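Local coordinates for protein toll (Drosophila melanogaster, PDB 4LXR) that binds the cleaved, active form of the cytokine Spätzle through its extracellular leucine-rich repeats and so starts Toll signalling in embryonic dorsal-ventral patterning and antifungal defence, at residues Y47-C52 and Q76-M81; Q62-L67 and D93-V98; H85-S90 and H118-H123; F130-L135 and L154-E159. All blocks are in the same frame, centred on the assembly; numbering follows the deposited sequence.

How the contacts relate
All four contacts lie in the N-terminal part of the Toll ectodomain, a leucine-rich-repeat solenoid, on the same side of the chain's centre. Contacts 1 and 4 join neighbouring parallel strands, 47-52 with 74-78 and 127-131 with 151-155; their centres are about 17 Å apart, and both reach Spätzle C-106. Contacts 2 and 3 lie about 15 Å apart on opposite ends of helix 88-94 and are tied by the salt bridge from D93 to R121. Residues L95 and I97 of contact 2 and I88 of contact 3 pack on contact 1. Along the chain contact 2 interlaces with contacts 1 and 3, whereas contact 4 follows all of them.

Contact 1. Residues Y47-C52 and Q76-M81; sequences YVQIMC and QMRRCM
Q49 and Q76 run side by side in the same direction, their amide planes only 26° apart, and NE2 of Q49 donates to OE1 of Q76 at 2.7 Å, in the carbonyl plane. Both chains are extended, with CG anti to the backbone N (chi1 177° in Q49, -179° in Q76), which brings the two amides level. The same NE2 lies at the edge of the R78 guanidinium, 3.3 Å from NH1, two donors that do not bond. M51, bent at chi2 and chi3, sets its methyl CE over the centre of one face of that guanidinium, 3.5 Å from CZ of R78. Its SD runs alongside R79, 3.7 Å from CD. On the other face of the strands CD1 of I50 meets CG of M77 at 3.9 Å. The backbones are parallel, as the bonds from I50 N to Q76 O (2.8 Å) and from R78 N to I50 O (2.9 Å) attest. At the end of strand 47-52 a disulfide joins SG of C52 to SG of C80, two residues past strand 74-78, at 2.0 Å. R78 also salt-bridges E48 of the Spätzle C-106 chain, so the face bearing M51 and R78 faces the ligand. In the N-terminal part of the leucine-rich-repeat solenoid, strand 38-43 flanks 47-52, strand 102-106 continues the parallel run beyond 74-78, and L95, just after helix 88-94, packs against I50 on the inner face.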
# COMPACT_ATOMS: atom_id res chain seq x y z
N TYR A 47 -8.34 -37.06 1.13
CA TYR A 47 -6.96 -37.46 0.90
C TYR A 47 -6.30 -38.07 2.13
O TYR A 47 -6.74 -37.86 3.27
CB TYR A 47 -6.15 -36.27 0.39
CG TYR A 47 -5.71 -35.30 1.46
CD1 TYR A 47 -6.57 -34.31 1.92
CD2 TYR A 47 -4.42 -35.35 1.98
CE1 TYR A 47 -6.17 -33.40 2.89
CE2 TYR A 47 -4.01 -34.45 2.96
CZ TYR A 47 -4.89 -33.48 3.41
OH TYR A 47 -4.48 -32.59 4.37
N VAL A 48 -5.24 -38.83 1.88
CA VAL A 48 -4.36 -39.28 2.94
C VAL A 48 -2.94 -38.89 2.54
O VAL A 48 -2.52 -39.17 1.42
CB VAL A 48 -4.48 -40.80 3.20
CG1 VAL A 48 -4.32 -41.60 1.90
CG2 VAL A 48 -3.46 -41.25 4.24
N GLN A 49 -2.22 -38.20 3.42
CA GLN A 49 -0.79 -37.98 3.21
C GLN A 49 0.02 -38.90 4.11
O GLN A 49 -0.21 -38.98 5.31
CB GLN A 49 -0.39 -36.52 3.45
CG GLN A 49 1.13 -36.30 3.31
CD GLN A 49 1.60 -34.88 3.62
OE1 GLN A 49 1.86 -34.54 4.77
NE2 GLN A 49 1.73 -34.07 2.58
N ILE A 50 0.97 -39.62 3.52
CA ILE A 50 1.92 -40.38 4.32
C ILE A 50 3.27 -39.69 4.23
O ILE A 50 3.88 -39.64 3.16
CB ILE A 50 2.02 -41.84 3.87
CG1 ILE A 50 0.64 -42.47 3.81
CG2 ILE A 50 2.91 -42.62 4.82
CD1 ILE A 50 0.57 -43.66 2.89
N MET A 51 3.72 -39.13 5.35
CA MET A 51 5.04 -38.50 5.41
C MET A 51 5.95 -39.49 6.11
O MET A 51 5.67 -39.93 7.21
CB MET A 51 4.98 -37.17 6.16
CG MET A 51 6.34 -36.58 6.53
SD MET A 51 7.17 -35.69 5.19
CE MET A 51 5.95 -34.42 4.83
N CYS A 52 7.02 -39.87 5.42
CA CYS A 52 7.90 -40.94 5.89
C CYS A 52 9.22 -40.37 6.37
O CYS A 52 9.70 -39.36 5.85
CB CYS A 52 8.20 -41.93 4.76
SG CYS A 52 6.84 -43.01 4.21
N GLN A 76 -1.08 -39.17 -1.15
CA GLN A 76 0.18 -38.48 -1.38
C GLN A 76 1.22 -39.06 -0.44
O GLN A 76 1.05 -39.02 0.77
CB GLN A 76 0.02 -36.98 -1.13
CG GLN A 76 1.29 -36.18 -1.36
CD GLN A 76 1.09 -34.69 -1.19
OE1 GLN A 76 1.03 -34.18 -0.07
NE2 GLN A 76 0.98 -33.98 -2.30
N MET A 77 2.30 -39.58 -1.01
CA MET A 77 3.37 -40.20 -0.23
C MET A 77 4.62 -39.36 -0.41
O MET A 77 5.01 -39.06 -1.52
CB MET A 77 3.62 -41.65 -0.70
CG MET A 77 2.46 -42.61 -0.41
SD MET A 77 2.70 -44.29 -1.05
CE MET A 77 3.72 -44.94 0.28
N ARG A 78 5.24 -38.97 0.70
CA ARG A 78 6.37 -38.06 0.66
C ARG A 78 7.57 -38.61 1.44
O ARG A 78 7.44 -38.98 2.62
CB ARG A 78 5.98 -36.69 1.26
CG ARG A 78 5.07 -35.88 0.35
CD ARG A 78 4.60 -34.57 1.00
NE ARG A 78 5.67 -33.59 1.18
CZ ARG A 78 5.56 -32.49 1.91
NH1 ARG A 78 4.42 -32.22 2.54
NH2 ARG A 78 6.58 -31.64 2.03
N ARG A 79 8.72 -38.62 0.77
CA ARG A 79 10.00 -39.05 1.37
C ARG A 79 10.01 -40.55 1.72
O ARG A 79 10.82 -41.01 2.54
CB ARG A 79 10.36 -38.20 2.61
CG ARG A 79 10.06 -36.72 2.43
CD ARG A 79 10.48 -35.89 3.63
NE ARG A 79 11.85 -35.42 3.51
CZ ARG A 79 12.29 -34.25 3.99
NH1 ARG A 79 13.57 -33.91 3.83
NH2 ARG A 79 11.46 -33.43 4.62
N CYS A 80 9.12 -41.31 1.08
CA CYS A 80 9.04 -42.74 1.36
C CYS A 80 9.99 -43.51 0.47
O CYS A 80 10.37 -43.04 -0.60
CB CYS A 80 7.60 -43.25 1.21
SG CYS A 80 6.41 -42.36 2.32
N MET A 81 10.39 -44.70 0.91
CA MET A 81 11.23 -45.57 0.09
C MET A 81 10.36 -46.43 -0.78
O MET A 81 9.28 -46.87 -0.35
CB MET A 81 12.12 -46.46 0.98
CG MET A 81 13.03 -45.62 1.86
SD MET A 81 14.08 -46.58 2.92
CE MET A 81 15.17 -47.34 1.72
O HOH W 1 2.81 -31.28 5.19

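Contact 2. Residues Q62-L67 and D93-V98; sequences QLPKKL and DYLGIV
L63 meets the ring of Y94 with its CB, 3.8 Å from CE2, while its carbonyl O accepts a hydrogen bond from a water that in turn accepts one from OH of Y94; the water thus ties the phenol hydroxyl to the loop. On the inner side L63 also nears L95, and F38 of strand 38-43 lies against it. P64 follows: its CG rests on CD2 of L95 at 3.9 Å, and its O approaches CE2 of Y94 at 3.3 Å, obliquely to the ring. That O is also gripped by a second water, which donates to P64 O and to Y94 O (2.9 Å) and accepts from L67 N (3.1 Å), so one molecule stitches three backbone groups together. These bonds sit at the C-terminus of helix 88-94, which closes in a Schellman motif: G96 has a positive phi of 69° and its N bonds back to D93 O at 2.7 Å. The motif turns the chain out of the helix into strand 97-98, within the N-terminal part of the leucine-rich-repeat solenoid. K65 comes next, its aliphatic chain crossing the end of the tyrosine, with CG 3.2 Å from Y94 OH. The ring gets there because CG of Y94 stands anti to its backbone N (chi1 -167°), which carries the phenol out over the loop. L67 ends the segment alongside L95, the two side chains pointing the same way, CD1 of L67 meeting CD2 of L95 at 3.9 Å; L67 also touches L40 and I42 of strand 38-43 and M10 of helix 4-12.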
# COMPACT_ATOMS: atom_id res chain seq x y z
N GLN A 62 6.36 -50.33 11.02
CA GLN A 62 5.86 -49.43 12.05
C GLN A 62 4.63 -48.65 11.58
O GLN A 62 4.25 -47.66 12.20
CB GLN A 62 6.96 -48.47 12.51
CG GLN A 62 8.17 -49.17 13.07
CD GLN A 62 9.39 -48.28 13.13
OE1 GLN A 62 9.32 -47.14 13.59
NE2 GLN A 62 10.53 -48.80 12.67
N LEU A 63 4.04 -49.08 10.47
CA LEU A 63 2.81 -48.47 9.97
C LEU A 63 1.73 -48.76 11.00
O LEU A 63 1.80 -49.77 11.69
CB LEU A 63 2.41 -49.12 8.64
CG LEU A 63 2.38 -48.44 7.27
CD1 LEU A 63 3.10 -47.10 7.19
CD2 LEU A 63 2.92 -49.42 6.22
N PRO A 64 0.72 -47.89 11.12
CA PRO A 64 -0.40 -48.24 12.00
C PRO A 64 -1.12 -49.50 11.48
O PRO A 64 -1.18 -49.70 10.27
CB PRO A 64 -1.32 -47.02 11.91
CG PRO A 64 -1.00 -46.40 10.60
CD PRO A 64 0.48 -46.62 10.40
N LYS A 65 -1.62 -50.33 12.38
CA LYS A 65 -2.35 -51.55 12.01
C LYS A 65 -3.86 -51.33 12.05
O LYS A 65 -4.36 -50.66 12.96
CB LYS A 65 -2.00 -52.70 12.96
CG LYS A 65 -0.55 -53.14 12.94
CD LYS A 65 -0.34 -54.32 13.88
CE LYS A 65 1.05 -54.94 13.72
NZ LYS A 65 2.12 -54.22 14.47
N LYS A 66 -4.57 -51.90 11.08
CA LYS A 66 -6.03 -51.85 11.02
C LYS A 66 -6.61 -50.43 10.92
O LYS A 66 -7.60 -50.12 11.57
CB LYS A 66 -6.64 -52.58 12.23
CG LYS A 66 -6.32 -54.07 12.29
CD LYS A 66 -6.84 -54.80 11.06
CE LYS A 66 -8.36 -54.70 10.95
NZ LYS A 66 -8.86 -55.18 9.63
N LEU A 67 -6.01 -49.59 10.08
CA LEU A 67 -6.48 -48.21 9.97
C LEU A 67 -7.88 -48.12 9.36
O LEU A 67 -8.70 -47.31 9.80
CB LEU A 67 -5.51 -47.38 9.13
CG LEU A 67 -4.67 -46.34 9.86
CD1 LEU A 67 -4.21 -45.27 8.89
CD2 LEU A 67 -5.44 -45.73 11.00
N ASP A 93 -3.22 -51.23 0.65
CA ASP A 93 -4.11 -52.28 1.17
C ASP A 93 -3.99 -52.36 2.69
O ASP A 93 -5.00 -52.45 3.38
CB ASP A 93 -3.79 -53.67 0.60
CG ASP A 93 -3.94 -53.75 -0.91
OD1 ASP A 93 -4.66 -52.91 -1.49
OD2 ASP A 93 -3.33 -54.65 -1.52
N TYR A 94 -2.76 -52.34 3.19
CA TYR A 94 -2.48 -52.48 4.61
C TYR A 94 -3.21 -51.40 5.40
O TYR A 94 -3.72 -51.65 6.49
CB TYR A 94 -0.98 -52.35 4.87
CG TYR A 94 -0.55 -52.78 6.26
CD1 TYR A 94 -0.42 -54.12 6.58
CD2 TYR A 94 -0.27 -51.83 7.25
CE1 TYR A 94 -0.02 -54.52 7.84
CE2 TYR A 94 0.12 -52.21 8.51
CZ TYR A 94 0.24 -53.56 8.80
OH TYR A 94 0.64 -53.96 10.05
N LEU A 95 -3.25 -50.21 4.84
CA LEU A 95 -3.90 -49.08 5.48
C LEU A 95 -5.40 -49.08 5.20
O LEU A 95 -6.14 -48.22 5.70
CB LEU A 95 -3.26 -47.78 4.99
CG LEU A 95 -1.81 -47.65 5.43
CD1 LEU A 95 -1.15 -46.40 4.81
CD2 LEU A 95 -1.76 -47.62 6.96
N GLY A 96 -5.86 -50.05 4.41
CA GLY A 96 -7.27 -50.14 4.06
C GLY A 96 -7.74 -49.02 3.15
O GLY A 96 -8.91 -48.62 3.20
N ILE A 97 -6.83 -48.51 2.32
CA ILE A 97 -7.18 -47.42 1.39
C ILE A 97 -7.90 -48.01 0.18
O ILE A 97 -7.44 -48.99 -0.39
CB ILE A 97 -5.93 -46.64 0.95
CG1 ILE A 97 -5.42 -45.78 2.11
CG2 ILE A 97 -6.24 -45.77 -0.26
CD1 ILE A 97 -4.04 -45.21 1.89
N VAL A 98 -9.04 -47.44 -0.19
CA VAL A 98 -9.83 -48.02 -1.27
C VAL A 98 -9.93 -47.10 -2.49
O VAL A 98 -10.21 -45.91 -2.37
CB VAL A 98 -11.24 -48.45 -0.79
CG1 VAL A 98 -12.13 -48.80 -1.98
CG2 VAL A 98 -11.14 -49.64 0.17
O HOH W 2 2.28 -52.41 11.40
O HOH W 3 -3.20 -50.04 8.90

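Contact 3. Residues H85-S90 and H118-H123; sequences HTPIAS and HLDRLH
The carbonyl O of H118 is held by two donors, the backbone N of I88 at 3.0 Å and a water at 2.6 Å. The I88 bond is fairly straight at hydrogen (163°), yet its donor stands 26° off the carbonyl plane. That water also donates to D120 O and accepts from A89 N at 2.8 Å, so the first turn of helix 88-94 gives two amide groups to this loop, one directly and one through solvent. The second polar tie is the R121 guanidinium. Its NH2 donates to OG of S90 at 2.8 Å, with the oxygen almost exactly in the guanidinium plane, while the methyl CB of A89 lies over one of its faces. R121 reaches back over the helix by a bend at chi3 (-62°), and NH2 also forms a salt bridge to D93 in the last turn of that helix, so two helix residues fix the rotation of the group. A second water accepts from NH1. Carbon contacts lie beside these bonds: P87 CG meets D120 CB at 3.8 Å, and A89 CB touches L122 CG at 4.0 Å. A type II beta turn from L119 to L122 puts D120 against P87 and R121 against the helix. The H118 ring edge, at CD2, faces T86 O, and its NE2 bonds to G84 O. Thus the loop between strands 102-106 and 127-131 is laid against the N-terminal turn of helix 88-94 on the outer side of the solenoid, with I88 packing on F105 and L122 on L103, both of strand 102-106.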
# COMPACT_ATOMS: atom_id res chain seq x y z
N HIS A 85 10.51 -55.27 -4.02
CA HIS A 85 9.79 -56.01 -5.05
C HIS A 85 8.33 -56.20 -4.67
O HIS A 85 7.72 -57.21 -5.01
CB HIS A 85 10.47 -57.36 -5.28
CG HIS A 85 11.89 -57.23 -5.73
ND1 HIS A 85 12.29 -56.31 -6.68
CD2 HIS A 85 13.02 -57.88 -5.34
CE1 HIS A 85 13.59 -56.42 -6.88
NE2 HIS A 85 14.05 -57.36 -6.08
N THR A 86 7.79 -55.21 -3.97
CA THR A 86 6.42 -55.21 -3.49
C THR A 86 5.65 -54.04 -4.13
O THR A 86 6.17 -52.95 -4.24
CB THR A 86 6.43 -55.04 -1.95
OG1 THR A 86 6.99 -56.21 -1.35
CG2 THR A 86 5.03 -54.78 -1.40
N PRO A 87 4.41 -54.28 -4.58
CA PRO A 87 3.62 -53.17 -5.13
C PRO A 87 3.28 -52.10 -4.06
O PRO A 87 3.10 -52.44 -2.89
CB PRO A 87 2.35 -53.86 -5.63
CG PRO A 87 2.82 -55.35 -5.95
CD PRO A 87 3.82 -55.62 -4.84
N ILE A 88 3.20 -50.83 -4.47
CA ILE A 88 2.81 -49.75 -3.56
C ILE A 88 1.39 -50.04 -3.10
O ILE A 88 1.01 -49.70 -1.97
CB ILE A 88 2.95 -48.35 -4.21
CG1 ILE A 88 4.42 -48.03 -4.45
CG2 ILE A 88 2.33 -47.21 -3.33
CD1 ILE A 88 4.68 -46.89 -5.45
N ALA A 89 0.61 -50.72 -3.95
CA ALA A 89 -0.77 -51.08 -3.61
C ALA A 89 -0.84 -51.90 -2.32
O ALA A 89 -1.82 -51.82 -1.59
CB ALA A 89 -1.43 -51.86 -4.76
N SER A 90 0.20 -52.68 -2.03
CA SER A 90 0.26 -53.44 -0.79
C SER A 90 0.37 -52.57 0.46
O SER A 90 -0.20 -52.89 1.50
CB SER A 90 1.39 -54.47 -0.85
OG SER A 90 1.05 -55.51 -1.75
N HIS A 118 5.88 -51.78 -9.08
CA HIS A 118 5.41 -50.83 -8.06
C HIS A 118 3.98 -50.35 -8.31
O HIS A 118 3.29 -49.93 -7.37
CB HIS A 118 6.38 -49.66 -7.93
CG HIS A 118 7.69 -50.03 -7.31
ND1 HIS A 118 8.88 -49.42 -7.64
CD2 HIS A 118 7.99 -50.97 -6.38
CE1 HIS A 118 9.86 -49.95 -6.93
NE2 HIS A 118 9.35 -50.90 -6.16
N LEU A 119 3.52 -50.44 -9.55
CA LEU A 119 2.18 -49.97 -9.87
C LEU A 119 1.16 -51.09 -10.09
O LEU A 119 0.03 -50.81 -10.49
CB LEU A 119 2.19 -49.01 -11.07
CG LEU A 119 2.88 -47.65 -10.88
CD1 LEU A 119 2.91 -46.91 -12.20
CD2 LEU A 119 2.15 -46.79 -9.81
N ASP A 120 1.56 -52.34 -9.83
CA ASP A 120 0.61 -53.46 -9.86
C ASP A 120 -0.65 -53.12 -9.03
O ASP A 120 -0.53 -52.52 -7.95
CB ASP A 120 1.24 -54.74 -9.33
CG ASP A 120 2.26 -55.37 -10.30
OD1 ASP A 120 2.40 -54.91 -11.46
OD2 ASP A 120 2.91 -56.36 -9.90
N ARG A 121 -1.82 -53.50 -9.53
CA ARG A 121 -3.11 -53.23 -8.88
C ARG A 121 -3.53 -51.73 -8.82
O ARG A 121 -4.60 -51.40 -8.31
CB ARG A 121 -3.19 -53.89 -7.49
CG ARG A 121 -2.68 -55.34 -7.48
CD ARG A 121 -3.21 -56.13 -6.27
NE ARG A 121 -2.78 -55.57 -4.98
CZ ARG A 121 -1.60 -55.82 -4.41
NH1 ARG A 121 -0.72 -56.63 -5.00
NH2 ARG A 121 -1.30 -55.28 -3.25
N LEU A 122 -2.71 -50.85 -9.38
CA LEU A 122 -3.08 -49.44 -9.47
C LEU A 122 -3.40 -48.97 -10.89
O LEU A 122 -3.29 -47.77 -11.19
CB LEU A 122 -2.01 -48.54 -8.83
CG LEU A 122 -1.93 -48.79 -7.32
CD1 LEU A 122 -0.83 -47.96 -6.65
CD2 LEU A 122 -3.27 -48.50 -6.69
N HIS A 123 -3.79 -49.91 -11.75
CA HIS A 123 -4.13 -49.62 -13.15
C HIS A 123 -5.42 -48.79 -13.28
O HIS A 123 -5.70 -48.25 -14.35
CB HIS A 123 -4.25 -50.91 -13.98
CG HIS A 123 -2.99 -51.71 -14.04
ND1 HIS A 123 -1.80 -51.26 -13.50
CD2 HIS A 123 -2.73 -52.94 -14.55
CE1 HIS A 123 -0.86 -52.18 -13.69
NE2 HIS A 123 -1.40 -53.21 -14.32
O HOH W 4 0.95 -50.72 -6.70
O HOH W 5 1.29 -58.12 -3.98

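Contact 4. Residues F130-L135 and L154-E159; sequences FTTRRL and LRANIE
F130 and L154 lie side by side on neighbouring parallel strands of two consecutive turns of the leucine-rich-repeat solenoid, the second in LRR 1. Backbone hydrogen bonds come first: R155 N donates to F130 O at 2.8 Å, and T132 N to R155 O at 3.0 Å, in parallel register with F130 beside L154 and T131 beside R155. CA-H...O contacts reinforce the same oxygens, from L154 CA to F130 O and from T131 CA to R155 O. Apolar contacts occupy the inner face, where CB of F130 meets CD2 of L154 at 3.8 Å; F130 packs further on F105 of strand 102-106. Two residues on, CG2 of T132 touches CB of A156 at 3.8 Å. On the opposite face T131 and R155 run side by side in the same direction, and R155, its CG anti to the backbone N (chi1 -171°), sends its guanidinium away to a salt bridge with D55 of the Spätzle C-106 chain. This face therefore belongs to the ligand side. N180 of the next turn bonds to A156 N and L154 O, as the asparagine of a leucine-rich repeat does. Among the side-chain bonds, ND2 of N157 donates to a water at 2.8 Å. In the 130-135 segment T132 forms an ST turn, OG1 accepting from R134 N at 3.1 Å and bonding also to S107 O.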
# COMPACT_ATOMS: atom_id res chain seq x y z
N PHE A 130 5.24 -38.81 -10.09
CA PHE A 130 6.46 -39.32 -9.48
C PHE A 130 7.51 -38.21 -9.51
O PHE A 130 7.81 -37.65 -10.58
CB PHE A 130 6.99 -40.54 -10.25
CG PHE A 130 8.27 -41.10 -9.71
CD1 PHE A 130 8.37 -41.46 -8.37
CD2 PHE A 130 9.36 -41.27 -10.54
CE1 PHE A 130 9.56 -41.98 -7.85
CE2 PHE A 130 10.57 -41.79 -10.03
CZ PHE A 130 10.67 -42.15 -8.69
N THR A 131 8.10 -37.94 -8.36
CA THR A 131 8.97 -36.77 -8.25
C THR A 131 10.14 -37.11 -7.36
O THR A 131 9.96 -37.62 -6.25
CB THR A 131 8.18 -35.59 -7.65
OG1 THR A 131 7.19 -35.15 -8.60
CG2 THR A 131 9.10 -34.43 -7.28
N THR A 132 11.35 -36.83 -7.84
CA THR A 132 12.54 -37.12 -7.05
C THR A 132 13.69 -36.25 -7.51
O THR A 132 13.72 -35.84 -8.67
CB THR A 132 12.96 -38.61 -7.15
OG1 THR A 132 14.08 -38.85 -6.29
CG2 THR A 132 13.36 -38.99 -8.59
N ARG A 133 14.63 -35.98 -6.62
CA ARG A 133 15.88 -35.31 -6.98
C ARG A 133 17.10 -36.24 -6.90
O ARG A 133 18.25 -35.80 -7.08
CB ARG A 133 16.06 -34.03 -6.14
CG ARG A 133 14.91 -33.06 -6.44
CD ARG A 133 14.80 -31.92 -5.50
NE ARG A 133 14.31 -32.32 -4.19
CZ ARG A 133 13.87 -31.46 -3.28
NH1 ARG A 133 13.86 -30.17 -3.57
NH2 ARG A 133 13.46 -31.88 -2.10
N ARG A 134 16.85 -37.51 -6.61
CA ARG A 134 17.91 -38.51 -6.64
C ARG A 134 18.29 -38.79 -8.10
O ARG A 134 17.43 -38.73 -8.98
CB ARG A 134 17.43 -39.81 -6.03
CG ARG A 134 17.25 -39.81 -4.54
CD ARG A 134 18.54 -40.23 -3.81
NE ARG A 134 19.60 -39.24 -3.94
CZ ARG A 134 19.59 -38.06 -3.34
NH1 ARG A 134 18.56 -37.72 -2.57
NH2 ARG A 134 20.60 -37.20 -3.52
N LEU A 135 19.57 -39.06 -8.35
CA LEU A 135 19.95 -39.66 -9.63
C LEU A 135 19.20 -40.98 -9.72
O LEU A 135 19.30 -41.83 -8.84
CB LEU A 135 21.47 -39.88 -9.71
CG LEU A 135 21.96 -40.73 -10.91
CD1 LEU A 135 21.61 -40.10 -12.25
CD2 LEU A 135 23.46 -40.94 -10.81
N LEU A 154 5.97 -36.55 -14.33
CA LEU A 154 7.19 -37.25 -13.99
C LEU A 154 8.24 -36.21 -13.88
O LEU A 154 8.42 -35.38 -14.77
CB LEU A 154 7.60 -38.28 -15.07
CG LEU A 154 6.65 -39.44 -15.29
CD1 LEU A 154 7.12 -40.30 -16.48
CD2 LEU A 154 6.59 -40.28 -14.04
N ARG A 155 8.96 -36.24 -12.77
CA ARG A 155 10.02 -35.29 -12.57
C ARG A 155 11.20 -36.02 -11.96
O ARG A 155 11.19 -36.32 -10.76
CB ARG A 155 9.58 -34.16 -11.63
CG ARG A 155 10.61 -33.06 -11.60
CD ARG A 155 10.23 -31.89 -10.80
NE ARG A 155 9.14 -31.05 -11.30
CZ ARG A 155 9.00 -29.79 -10.91
NH1 ARG A 155 9.91 -29.30 -10.08
NH2 ARG A 155 8.00 -29.02 -11.32
N ALA A 156 12.21 -36.29 -12.77
CA ALA A 156 13.33 -37.09 -12.29
C ALA A 156 14.62 -36.87 -13.07
O ALA A 156 15.37 -37.83 -13.33
CB ALA A 156 12.94 -38.56 -12.32
N ASN A 157 14.90 -35.61 -13.43
CA ASN A 157 16.04 -35.27 -14.29
C ASN A 157 16.13 -36.16 -15.53
O ASN A 157 17.22 -36.61 -15.91
CB ASN A 157 17.37 -35.26 -13.50
CG ASN A 157 17.47 -34.02 -12.59
OD1 ASN A 157 17.83 -32.94 -13.04
ND2 ASN A 157 17.07 -34.17 -11.32
N ILE A 158 14.98 -36.40 -16.14
CA ILE A 158 14.88 -37.31 -17.27
C ILE A 158 15.53 -36.74 -18.53
O ILE A 158 15.11 -35.69 -19.04
CB ILE A 158 13.44 -37.69 -17.55
CG1 ILE A 158 12.82 -38.27 -16.27
CG2 ILE A 158 13.39 -38.73 -18.69
CD1 ILE A 158 11.29 -38.40 -16.32
N GLU A 159 16.56 -37.43 -18.99
CA GLU A 159 17.29 -37.09 -20.21
C GLU A 159 16.59 -37.53 -21.50
O GLU A 159 16.72 -36.88 -22.53
CB GLU A 159 18.70 -37.70 -20.16
CG GLU A 159 19.53 -37.10 -19.01
CD GLU A 159 20.83 -37.83 -18.71
OE1 GLU A 159 21.84 -37.15 -18.43
OE2 GLU A 159 20.85 -39.07 -18.74
O HOH W 6 16.02 -36.55 -10.24
O HOH W 7 18.02 -38.49 -12.34